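Local coordinates for intergenic-region protein (Escherichia coli CFT073, PDB 2WJ9) that probably counteracts host DNA restriction by inhibiting restriction enzymes, at residues Q45-R56 / W93-F104; E115-M123 / A128-G136. All blocks are in the same frame, centred on the assembly; numbering follows the deposited sequence. Where two conformers were deposited one is given.

How the contacts relate
Both contacts pair antiparallel strands, but they sit in separate sheets of the chain, with centres about 21 Å apart. Contact 1 joins the short edge strand 48-50 to the middle strand of a three-stranded sheet, and an asparagine side chain carries the pairing past the end of the strand by bonding to backbone. Contact 2 closes a two-stranded hairpin and adds the first turn of helix 132-151; here an indole lies against a proline. Both are partly buried, mixing buried residues (Leu95, Trp117) with exposed ones (Thr49, Glu129). They meet where Trp93 of contact 1 packs on Gly136 of contact 2, its CZ3 lying 3.9 Å from the glycine CA.

Contact 1 of 2, residues Q45-R56 / W93-F104; sequences QLVATIVPDEQR and WNLYTLNNGGAF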
loop_
_atom_site.group_PDB
_atom_site.type_symbol
_atom_site.label_atom_id
_atom_site.label_comp_id
_atom_site.label_asym_id
_atom_site.label_seq_id
_atom_site.Cartn_x
_atom_site.Cartn_y
_atom_site.Cartn_z
ATOM N N GLN B 45 -6.681 9.993 7.975
ATOM C CA GLN B 45 -8.110 9.848 7.656
ATOM C C GLN B 45 -8.303 9.904 6.148
ATOM O O GLN B 45 -8.012 10.926 5.518
ATOM C CB GLN B 45 -8.960 10.951 8.304
ATOM C CG GLN B 45 -10.441 10.952 7.868
ATOM C CD GLN B 45 -11.163 9.658 8.205
ATOM O OE1 GLN B 45 -11.739 9.000 7.336
ATOM N NE2 GLN B 45 -11.111 9.276 9.461
ATOM N N LEU B 46 -8.824 8.819 5.586
ATOM C CA LEU B 46 -8.991 8.702 4.138
ATOM C C LEU B 46 -10.416 9.098 3.718
ATOM O O LEU B 46 -11.402 8.791 4.411
ATOM C CB LEU B 46 -8.619 7.291 3.665
ATOM C CG LEU B 46 -7.174 6.881 3.988
ATOM C CD1 LEU B 46 -6.921 5.419 3.641
ATOM C CD2 LEU B 46 -6.136 7.775 3.285
ATOM N N VAL B 47 -10.507 9.800 2.591
ATOM C CA VAL B 47 -11.769 10.352 2.102
ATOM C C VAL B 47 -11.842 10.181 0.585
ATOM O O VAL B 47 -10.865 10.457 -0.114
ATOM C CB VAL B 47 -11.905 11.848 2.456
ATOM C CG1 VAL B 47 -13.146 12.458 1.805
ATOM C CG2 VAL B 47 -11.941 12.035 3.975
ATOM N N ALA B 48 -12.995 9.704 0.106
ATOM C CA ALA B 48 -13.281 9.580 -1.327
ATOM C C ALA B 48 -14.083 10.792 -1.814
ATOM O O ALA B 48 -15.022 11.239 -1.144
ATOM C CB ALA B 48 -14.062 8.309 -1.593
ATOM N N THR B 49 -13.717 11.325 -2.977
ATOM C CA THR B 49 -14.405 12.498 -3.550
ATOM C C THR B 49 -14.825 12.179 -4.986
ATOM O O THR B 49 -14.027 11.652 -5.768
ATOM C CB THR B 49 -13.501 13.751 -3.536
ATOM O OG1 THR B 49 -13.160 14.087 -2.187
ATOM C CG2 THR B 49 -14.203 14.935 -4.189
ATOM N N ILE B 50 -16.080 12.463 -5.320
ATOM C CA ILE B 50 -16.604 12.134 -6.649
ATOM C C ILE B 50 -15.866 12.958 -7.713
ATOM O O ILE B 50 -15.455 14.102 -7.459
ATOM C CB ILE B 50 -18.147 12.311 -6.731
ATOM C CG1 ILE B 50 -18.700 11.658 -7.998
ATOM C CG2 ILE B 50 -18.545 13.777 -6.665
ATOM C CD1 ILE B 50 -20.224 11.523 -7.993
ATOM N N VAL B 51 -15.650 12.347 -8.878
ATOM C CA VAL B 51 -15.023 13.022 -10.012
ATOM C C VAL B 51 -16.104 13.824 -10.755
ATOM O O VAL B 51 -17.138 13.274 -11.107
ATOM C CB VAL B 51 -14.350 12.008 -10.974
ATOM C CG1 VAL B 51 -13.750 12.725 -12.184
ATOM C CG2 VAL B 51 -13.275 11.193 -10.239
ATOM N N PRO B 52 -15.891 15.136 -10.961
ATOM C CA PRO B 52 -16.876 15.940 -11.714
ATOM C C PRO B 52 -17.165 15.413 -13.117
ATOM O O PRO B 52 -16.275 14.857 -13.760
ATOM C CB PRO B 52 -16.211 17.316 -11.803
ATOM C CG PRO B 52 -15.272 17.366 -10.663
ATOM C CD PRO B 52 -14.773 15.963 -10.473
ATOM N N ASP B 53 -18.398 15.600 -13.589
ATOM C CA ASP B 53 -18.785 15.139 -14.929
ATOM C C ASP B 53 -17.813 15.658 -15.993
ATOM O O ASP B 53 -17.479 14.943 -16.941
ATOM C CB ASP B 53 -20.226 15.548 -15.260
ATOM C CG ASP B 53 -21.266 14.633 -14.615
ATOM O OD1 ASP B 53 -20.903 13.544 -14.117
ATOM O OD2 ASP B 53 -22.456 15.013 -14.609
ATOM N N GLU B 54 -17.347 16.888 -15.790
ATOM C CA GLU B 54 -16.387 17.562 -16.673
ATOM C C GLU B 54 -15.107 16.743 -16.881
ATOM O O GLU B 54 -14.586 16.665 -17.997
ATOM C CB GLU B 54 -15.994 18.925 -16.077
ATOM C CG GLU B 54 -17.159 19.863 -15.741
ATOM C CD GLU B 54 -16.843 20.830 -14.597
ATOM O OE1 GLU B 54 -16.454 20.362 -13.503
ATOM O OE2 GLU B 54 -17.006 22.058 -14.788
ATOM N N GLN B 55 -14.614 16.142 -15.798
ATOM C CA GLN B 55 -13.321 15.441 -15.787
ATOM C C GLN B 55 -13.428 13.926 -15.926
ATOM O O GLN B 55 -12.409 13.234 -15.890
ATOM C CB GLN B 55 -12.573 15.752 -14.491
ATOM C CG GLN B 55 -12.362 17.227 -14.227
ATOM C CD GLN B 55 -11.713 17.489 -12.878
ATOM O OE1 GLN B 55 -11.450 16.562 -12.108
ATOM N NE2 GLN B 55 -11.455 18.757 -12.585
ATOM N N ARG B 56 -14.645 13.412 -16.080
ATOM C CA ARG B 56 -14.856 11.962 -16.150
ATOM C C ARG B 56 -14.010 11.300 -17.224
ATOM O O ARG B 56 -13.355 10.288 -16.979
ATOM C CB ARG B 56 -16.322 11.636 -16.431
ATOM C CG ARG B 56 -17.209 11.636 -15.216
ATOM C CD ARG B 56 -18.533 10.918 -15.495
ATOM N NE ARG B 56 -18.351 9.471 -15.631
ATOM C CZ ARG B 56 -18.871 8.541 -14.829
ATOM N NH1 ARG B 56 -19.653 8.870 -13.805
ATOM N NH2 ARG B 56 -18.619 7.251 -15.070
ATOM N N TRP B 93 -22.942 3.848 -11.876
ATOM C CA TRP B 93 -21.563 3.840 -11.372
ATOM C C TRP B 93 -20.848 5.184 -11.556
ATOM O O TRP B 93 -20.868 5.773 -12.642
ATOM C CB TRP B 93 -20.776 2.707 -12.034
ATOM C CG TRP B 93 -21.238 1.371 -11.557
ATOM C CD1 TRP B 93 -22.490 0.836 -11.716
ATOM C CD2 TRP B 93 -20.481 0.403 -10.811
ATOM N NE1 TRP B 93 -22.552 -0.397 -11.119
ATOM C CE2 TRP B 93 -21.335 -0.693 -10.566
ATOM C CE3 TRP B 93 -19.162 0.351 -10.337
ATOM C CZ2 TRP B 93 -20.920 -1.824 -9.859
ATOM C CZ3 TRP B 93 -18.745 -0.782 -9.641
ATOM C CH2 TRP B 93 -19.625 -1.854 -9.410
ATOM N N ASN B 94 -20.231 5.655 -10.476
ATOM C CA ASN B 94 -19.475 6.912 -10.469
ATOM C C ASN B 94 -17.977 6.659 -10.296
ATOM O O ASN B 94 -17.558 5.571 -9.888
ATOM C CB ASN B 94 -19.945 7.816 -9.327
ATOM C CG ASN B 94 -21.437 8.091 -9.362
ATOM O OD1 ASN B 94 -22.118 7.990 -8.337
ATOM N ND2 ASN B 94 -21.948 8.457 -10.527
ATOM N N LEU B 95 -17.183 7.684 -10.600
ATOM C CA LEU B 95 -15.737 7.635 -10.435
ATOM C C LEU B 95 -15.317 8.484 -9.234
ATOM O O LEU B 95 -15.876 9.557 -9.001
ATOM C CB LEU B 95 -15.034 8.101 -11.714
ATOM C CG LEU B 95 -15.474 7.434 -13.026
ATOM C CD1 LEU B 95 -14.648 7.939 -14.213
ATOM C CD2 LEU B 95 -15.403 5.901 -12.939
ATOM N N TYR B 96 -14.334 7.981 -8.481
ATOM C CA TYR B 96 -13.876 8.601 -7.227
ATOM C C TYR B 96 -12.340 8.661 -7.116
ATOM O O TYR B 96 -11.636 7.747 -7.544
ATOM C CB TYR B 96 -14.427 7.829 -6.015
ATOM C CG TYR B 96 -15.932 7.861 -5.909
ATOM C CD1 TYR B 96 -16.583 8.911 -5.267
ATOM C CD2 TYR B 96 -16.709 6.849 -6.461
ATOM C CE1 TYR B 96 -17.969 8.949 -5.176
ATOM C CE2 TYR B 96 -18.095 6.869 -6.366
ATOM C CZ TYR B 96 -18.724 7.928 -5.732
ATOM O OH TYR B 96 -20.108 7.960 -5.653
ATOM N N THR B 97 -11.846 9.741 -6.514
ATOM C CA THR B 97 -10.440 9.872 -6.106
ATOM C C THR B 97 -10.307 9.795 -4.578
ATOM O O THR B 97 -11.250 10.135 -3.858
ATOM C CB THR B 97 -9.800 11.198 -6.621
ATOM O OG1 THR B 97 -10.474 12.347 -6.075
ATOM C CG2 THR B 97 -9.842 11.252 -8.149
ATOM N N LEU B 98 -9.139 9.344 -4.111
ATOM C CA LEU B 98 -8.829 9.237 -2.677
ATOM C C LEU B 98 -7.706 10.235 -2.344
ATOM O O LEU B 98 -6.864 10.515 -3.191
ATOM C CB LEU B 98 -8.411 7.795 -2.315
ATOM C CG LEU B 98 -9.500 6.694 -2.276
ATOM C CD1 LEU B 98 -8.875 5.314 -2.370
ATOM C CD2 LEU B 98 -10.381 6.803 -1.032
ATOM N N ASN B 99 -7.691 10.746 -1.117
ATOM C CA ASN B 99 -6.671 11.739 -0.694
ATOM C C ASN B 99 -5.288 11.147 -0.354
ATOM O O ASN B 99 -4.393 11.876 0.131
ATOM C CB ASN B 99 -7.195 12.597 0.465
ATOM C CG ASN B 99 -7.561 11.780 1.696
ATOM O OD1 ASN B 99 -7.809 10.582 1.606
ATOM N ND2 ASN B 99 -7.608 12.432 2.852
ATOM N N ASN B 100 -5.126 9.839 -0.567
ATOM C CA ASN B 100 -3.808 9.193 -0.529
ATOM C C ASN B 100 -3.243 8.901 -1.932
ATOM O O ASN B 100 -2.213 8.244 -2.059
ATOM C CB ASN B 100 -3.848 7.914 0.309
ATOM C CG ASN B 100 -4.757 6.837 -0.286
ATOM O OD1 ASN B 100 -5.456 7.064 -1.285
ATOM N ND2 ASN B 100 -4.743 5.656 0.330
ATOM N N GLY B 101 -3.922 9.399 -2.964
ATOM C CA GLY B 101 -3.552 9.174 -4.366
ATOM C C GLY B 101 -4.284 8.031 -5.057
ATOM O O GLY B 101 -4.105 7.806 -6.250
ATOM N N GLY B 102 -5.122 7.321 -4.314
ATOM C CA GLY B 102 -5.895 6.216 -4.880
ATOM C C GLY B 102 -7.063 6.683 -5.721
ATOM O O GLY B 102 -7.364 7.874 -5.799
ATOM N N ALA B 103 -7.728 5.735 -6.368
ATOM C CA ALA B 103 -8.890 6.044 -7.198
ATOM C C ALA B 103 -9.673 4.754 -7.444
ATOM O O ALA B 103 -9.092 3.657 -7.451
ATOM C CB ALA B 103 -8.454 6.687 -8.529
ATOM N N PHE B 104 -10.982 4.884 -7.630
ATOM C CA PHE B 104 -11.846 3.715 -7.847
ATOM C C PHE B 104 -13.191 4.088 -8.490
ATOM O O PHE B 104 -13.466 5.251 -8.780
ATOM C CB PHE B 104 -12.043 2.938 -6.534
ATOM C CG PHE B 104 -12.839 3.672 -5.489
ATOM C CD1 PHE B 104 -14.181 3.397 -5.301
ATOM C CD2 PHE B 104 -12.238 4.629 -4.676
ATOM C CE1 PHE B 104 -14.923 4.056 -4.327
ATOM C CE2 PHE B 104 -12.977 5.295 -3.698
ATOM C CZ PHE B 104 -14.313 5.009 -3.522
HETATM O O HOH W 1 -12.308 13.901 -7.317
HETATM O O HOH W 2 -18.226 10.159 -11.578
#
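Edge strand 48-50 of a three-stranded antiparallel sheet runs beside the middle strand 93-98, with Thr49 and Thr97 as the hydrogen-bonded pair: Thr49 N reaches Thr97 O at 2.9 Å, and Thr97 N returns the bond to Thr49 O. Val51 N to Leu95 O extends the pairing beyond the strand.

At the other end, Asn99 does the work of a further strand residue. Its CG sits between its own backbone N and carbonyl carbon (chi1 60°), which turns the amide toward 45-47. There ND2 gives a nearly straight bond to Gln45 O (3.1 Å, 170° at the hydrogen) in the carbonyl plane, while OD1 takes Val47 N at 3.0 Å from above its carbonyl plane. One amide thus grips two backbone groups just where the middle strand enters the type I turn Leu98-Gly101 of the beta hairpin that leads into strand 103-107.

On the face shared by Ala48, Ile50, Tyr96 and Leu98, Ala48 CB meets the edge of the Phe104 ring, 3.8 Å from CZ, and Ile50 CB lies 3.7 Å from Tyr96 CE1. Tyr166 of helix 154-168 packs against Ala48 and Leu98. On the other face, Val51 CG2 touches Leu95 CB, and Phe59 packs on both residues. Further along, the Arg56 guanidinium lays one face on Leu95 CG, with Trp93 O at its edge, 3.5 Å from NH1.

Contact 2 of 2, residues E115-M123 / A128-G136; sequences ETWVLFNAM and AEMSPEAAG
Trp117 lies across Pro132 at about a right angle, and its side chain can be followed outward from the strand. CB starts 3.9 Å from Met130 O, the carbonyl that accepts a hydrogen bond from the backbone N of Trp117. CG stands beside the backbone N, anti to the carbonyl carbon (chi1 -65°), which swings the indole toward the start of the helix. CD2 passes near Pro132 CA; CE3 then comes to 3.5 Å from Ala135 CB, an oblique approach one helical turn further on. On the pyrrole side, NE1 and CE2 lie under Pro132 CG, with CE2 at 3.8 Å. The outer atoms CZ2 and CH2 meet Pro132 CB, which stands 3.9 Å from the centroid of the six-membered ring and only 12° off its normal, a CH-pi contact over the face. Pro107 of strand 103-107 touches both Trp117 and Pro132.

The backbone beneath is a beta hairpin of strands 117-121 and 126-130, running straight into helix 132-151. Trp117 and Met130 exchange two bonds, as do Leu119 and Ala128; Leu119 N to Ala128 O is almost linear (2.9 Å, 177°). Ser131 sits at the N-cap between strand and helix: its OG accepts from Ala134 N at 3.2 Å and is also hydrogen-bonded to Glu172.

On the Trp117 face of the hairpin, Leu119 CD2 touches Met130 CE (4.1 Å) and Ala135 CB, while Met81 of helix 73-84 packs on Leu119 and Ala135. On the exposed side, where Thr116 and Glu129 lie, Thr116 OG1 adds a weak bond to Met130 O, and the extended chain of Glu129 crosses Thr116 at about a right angle.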
loop_
_atom_site.group_PDB
_atom_site.type_symbol
_atom_site.label_atom_id
_atom_site.label_comp_id
_atom_site.label_asym_id
_atom_site.label_seq_id
_atom_site.Cartn_x
_atom_site.Cartn_y
_atom_site.Cartn_z
ATOM N N GLU B 115 -30.991 -0.349 0.696
ATOM C CA GLU B 115 -30.634 -1.166 -0.463
ATOM C C GLU B 115 -29.319 -1.899 -0.209
ATOM O O GLU B 115 -28.318 -1.277 0.155
ATOM C CB GLU B 115 -30.513 -0.297 -1.719
ATOM C CG GLU B 115 -30.654 -1.073 -3.036
ATOM C CD GLU B 115 -30.099 -0.325 -4.242
ATOM O OE1 GLU B 115 -30.077 -0.924 -5.340
ATOM O OE2 GLU B 115 -29.678 0.848 -4.100
ATOM N N THR B 116 -29.327 -3.216 -0.401
ATOM C CA THR B 116 -28.147 -4.051 -0.148
ATOM C C THR B 116 -28.012 -5.151 -1.205
ATOM O O THR B 116 -29.017 -5.656 -1.709
ATOM C CB THR B 116 -28.209 -4.691 1.258
ATOM O OG1 THR B 116 -26.978 -5.363 1.540
ATOM C CG2 THR B 116 -29.337 -5.678 1.351
ATOM N N TRP B 117 -26.771 -5.507 -1.538
ATOM C CA TRP B 117 -26.490 -6.583 -2.495
ATOM C C TRP B 117 -25.858 -7.794 -1.812
ATOM O O TRP B 117 -25.086 -7.653 -0.867
ATOM C CB TRP B 117 -25.538 -6.114 -3.600
ATOM C CG TRP B 117 -26.064 -5.047 -4.517
ATOM C CD1 TRP B 117 -27.358 -4.624 -4.651
ATOM C CD2 TRP B 117 -25.295 -4.294 -5.461
ATOM N NE1 TRP B 117 -27.435 -3.637 -5.610
ATOM C CE2 TRP B 117 -26.182 -3.417 -6.122
ATOM C CE3 TRP B 117 -23.939 -4.265 -5.801
ATOM C CZ2 TRP B 117 -25.751 -2.521 -7.108
ATOM C CZ3 TRP B 117 -23.510 -3.376 -6.783
ATOM C CH2 TRP B 117 -24.413 -2.515 -7.421
ATOM N N VAL B 118 -26.173 -8.983 -2.315
ATOM C CA VAL B 118 -25.517 -10.213 -1.873
ATOM C C VAL B 118 -24.498 -10.668 -2.913
ATOM O O VAL B 118 -24.831 -10.822 -4.092
ATOM C CB VAL B 118 -26.534 -11.350 -1.657
ATOM C CG1 VAL B 118 -25.821 -12.616 -1.176
ATOM C CG2 VAL B 118 -27.610 -10.921 -0.666
ATOM N N LEU B 119 -23.258 -10.869 -2.467
ATOM C CA LEU B 119 -22.162 -11.307 -3.328
ATOM C C LEU B 119 -21.692 -12.695 -2.911
ATOM O O LEU B 119 -21.822 -13.074 -1.746
ATOM C CB LEU B 119 -20.987 -10.325 -3.247
ATOM C CG LEU B 119 -21.123 -9.003 -4.012
ATOM C CD1 LEU B 119 -22.271 -8.164 -3.493
ATOM C CD2 LEU B 119 -19.814 -8.219 -3.942
ATOM N N PHE B 120 -21.153 -13.445 -3.870
ATOM C CA PHE B 120 -20.565 -14.762 -3.611
ATOM C C PHE B 120 -19.298 -14.952 -4.441
ATOM O O PHE B 120 -19.324 -14.812 -5.663
ATOM C CB PHE B 120 -21.556 -15.883 -3.929
ATOM C CG PHE B 120 -20.960 -17.269 -3.828
ATOM C CD1 PHE B 120 -20.653 -17.820 -2.590
ATOM C CD2 PHE B 120 -20.683 -18.008 -4.972
ATOM C CE1 PHE B 120 -20.097 -19.098 -2.489
ATOM C CE2 PHE B 120 -20.124 -19.283 -4.881
ATOM C CZ PHE B 120 -19.829 -19.825 -3.636
ATOM N N ASN B 121 -18.199 -15.273 -3.764
ATOM C CA ASN B 121 -16.923 -15.556 -4.415
ATOM C C ASN B 121 -16.644 -17.063 -4.402
ATOM O O ASN B 121 -16.397 -17.648 -3.350
ATOM C CB ASN B 121 -15.798 -14.799 -3.708
ATOM C CG ASN B 121 -14.458 -14.898 -4.438
ATOM O OD1 ASN B 121 -14.308 -15.640 -5.408
ATOM N ND2 ASN B 121 -13.479 -14.143 -3.964
ATOM N N ALA B 122 -16.671 -17.674 -5.582
ATOM C CA ALA B 122 -16.382 -19.105 -5.727
ATOM C C ALA B 122 -14.933 -19.502 -5.400
ATOM O O ALA B 122 -14.683 -20.656 -5.036
ATOM C CB ALA B 122 -16.761 -19.586 -7.135
ATOM N N MET B 123 -13.988 -18.574 -5.528
ATOM C CA MET B 123 -12.586 -18.885 -5.227
ATOM C C MET B 123 -12.364 -19.165 -3.737
ATOM O O MET B 123 -11.529 -20.003 -3.388
ATOM C CB MET B 123 -11.649 -17.775 -5.715
ATOM C CG MET B 123 -11.522 -17.711 -7.234
ATOM S SD MET B 123 -10.442 -16.397 -7.837
ATOM C CE MET B 123 -8.842 -16.922 -7.230
ATOM N N ALA B 128 -21.448 -12.728 1.205
ATOM C CA ALA B 128 -21.441 -11.511 2.011
ATOM C C ALA B 128 -22.482 -10.518 1.512
ATOM O O ALA B 128 -22.660 -10.348 0.307
ATOM C CB ALA B 128 -20.058 -10.873 2.007
ATOM N N GLU B 129 -23.158 -9.873 2.460
ATOM C CA GLU B 129 -24.168 -8.861 2.179
ATOM C C GLU B 129 -23.569 -7.476 2.450
ATOM O O GLU B 129 -22.957 -7.262 3.490
ATOM C CB GLU B 129 -25.395 -9.102 3.055
ATOM C CG GLU B 129 -26.635 -8.331 2.642
ATOM C CD GLU B 129 -27.889 -8.795 3.362
ATOM O OE1 GLU B 129 -27.829 -9.786 4.133
ATOM O OE2 GLU B 129 -28.946 -8.159 3.164
ATOM N N MET B 130 -23.740 -6.548 1.514
ATOM C CA MET B 130 -23.137 -5.220 1.644
ATOM C C MET B 130 -23.803 -4.167 0.749
ATOM O O MET B 130 -24.551 -4.495 -0.170
ATOM C CB MET B 130 -21.622 -5.289 1.356
ATOM C CG MET B 130 -21.237 -5.561 -0.111
ATOM S SD MET B 130 -19.479 -5.957 -0.333
ATOM C CE MET B 130 -19.541 -7.685 0.145
ATOM N N SER B 131 -23.508 -2.898 1.023
ATOM C CA SER B 131 -24.023 -1.787 0.215
ATOM C C SER B 131 -23.477 -1.837 -1.213
ATOM O O SER B 131 -22.417 -2.427 -1.457
ATOM C CB SER B 131 -23.661 -0.437 0.847
ATOM O OG SER B 131 -22.258 -0.226 0.851
ATOM N N PRO B 132 -24.212 -1.248 -2.175
ATOM C CA PRO B 132 -23.631 -1.063 -3.512
ATOM C C PRO B 132 -22.235 -0.413 -3.517
ATOM O O PRO B 132 -21.357 -0.898 -4.249
ATOM C CB PRO B 132 -24.678 -0.199 -4.219
ATOM C CG PRO B 132 -25.974 -0.632 -3.588
ATOM C CD PRO B 132 -25.623 -0.810 -2.133
ATOM N N GLU B 133 -22.018 0.635 -2.713
ATOM C CA GLU B 133 -20.668 1.256 -2.609
ATOM C C GLU B 133 -19.606 0.228 -2.238
ATOM O O GLU B 133 -18.554 0.147 -2.886
ATOM C CB GLU B 133 -20.564 2.430 -1.588
ATOM C CG GLU B 133 -19.249 3.298 -1.805
ATOM C CD GLU B 133 -18.564 3.900 -0.546
ATOM O OE1 GLU B 133 -18.984 3.648 0.600
ATOM O OE2 GLU B 133 -17.555 4.654 -0.725
ATOM N N ALA B 134 -19.866 -0.536 -1.176
ATOM C CA ALA B 134 -18.892 -1.520 -0.688
ATOM C C ALA B 134 -18.598 -2.623 -1.717
ATOM O O ALA B 134 -17.446 -3.040 -1.881
ATOM C CB ALA B 134 -19.346 -2.119 0.636
ATOM N N ALA B 135 -19.642 -3.092 -2.405
ATOM C CA ALA B 135 -19.475 -4.036 -3.520
ATOM C C ALA B 135 -18.518 -3.514 -4.602
ATOM O O ALA B 135 -17.636 -4.242 -5.071
ATOM C CB ALA B 135 -20.830 -4.368 -4.133
ATOM N N GLY B 136 -18.693 -2.254 -4.995
ATOM C CA GLY B 136 -17.805 -1.616 -5.966
ATOM C C GLY B 136 -16.352 -1.551 -5.498
ATOM O O GLY B 136 -15.420 -1.796 -6.279
#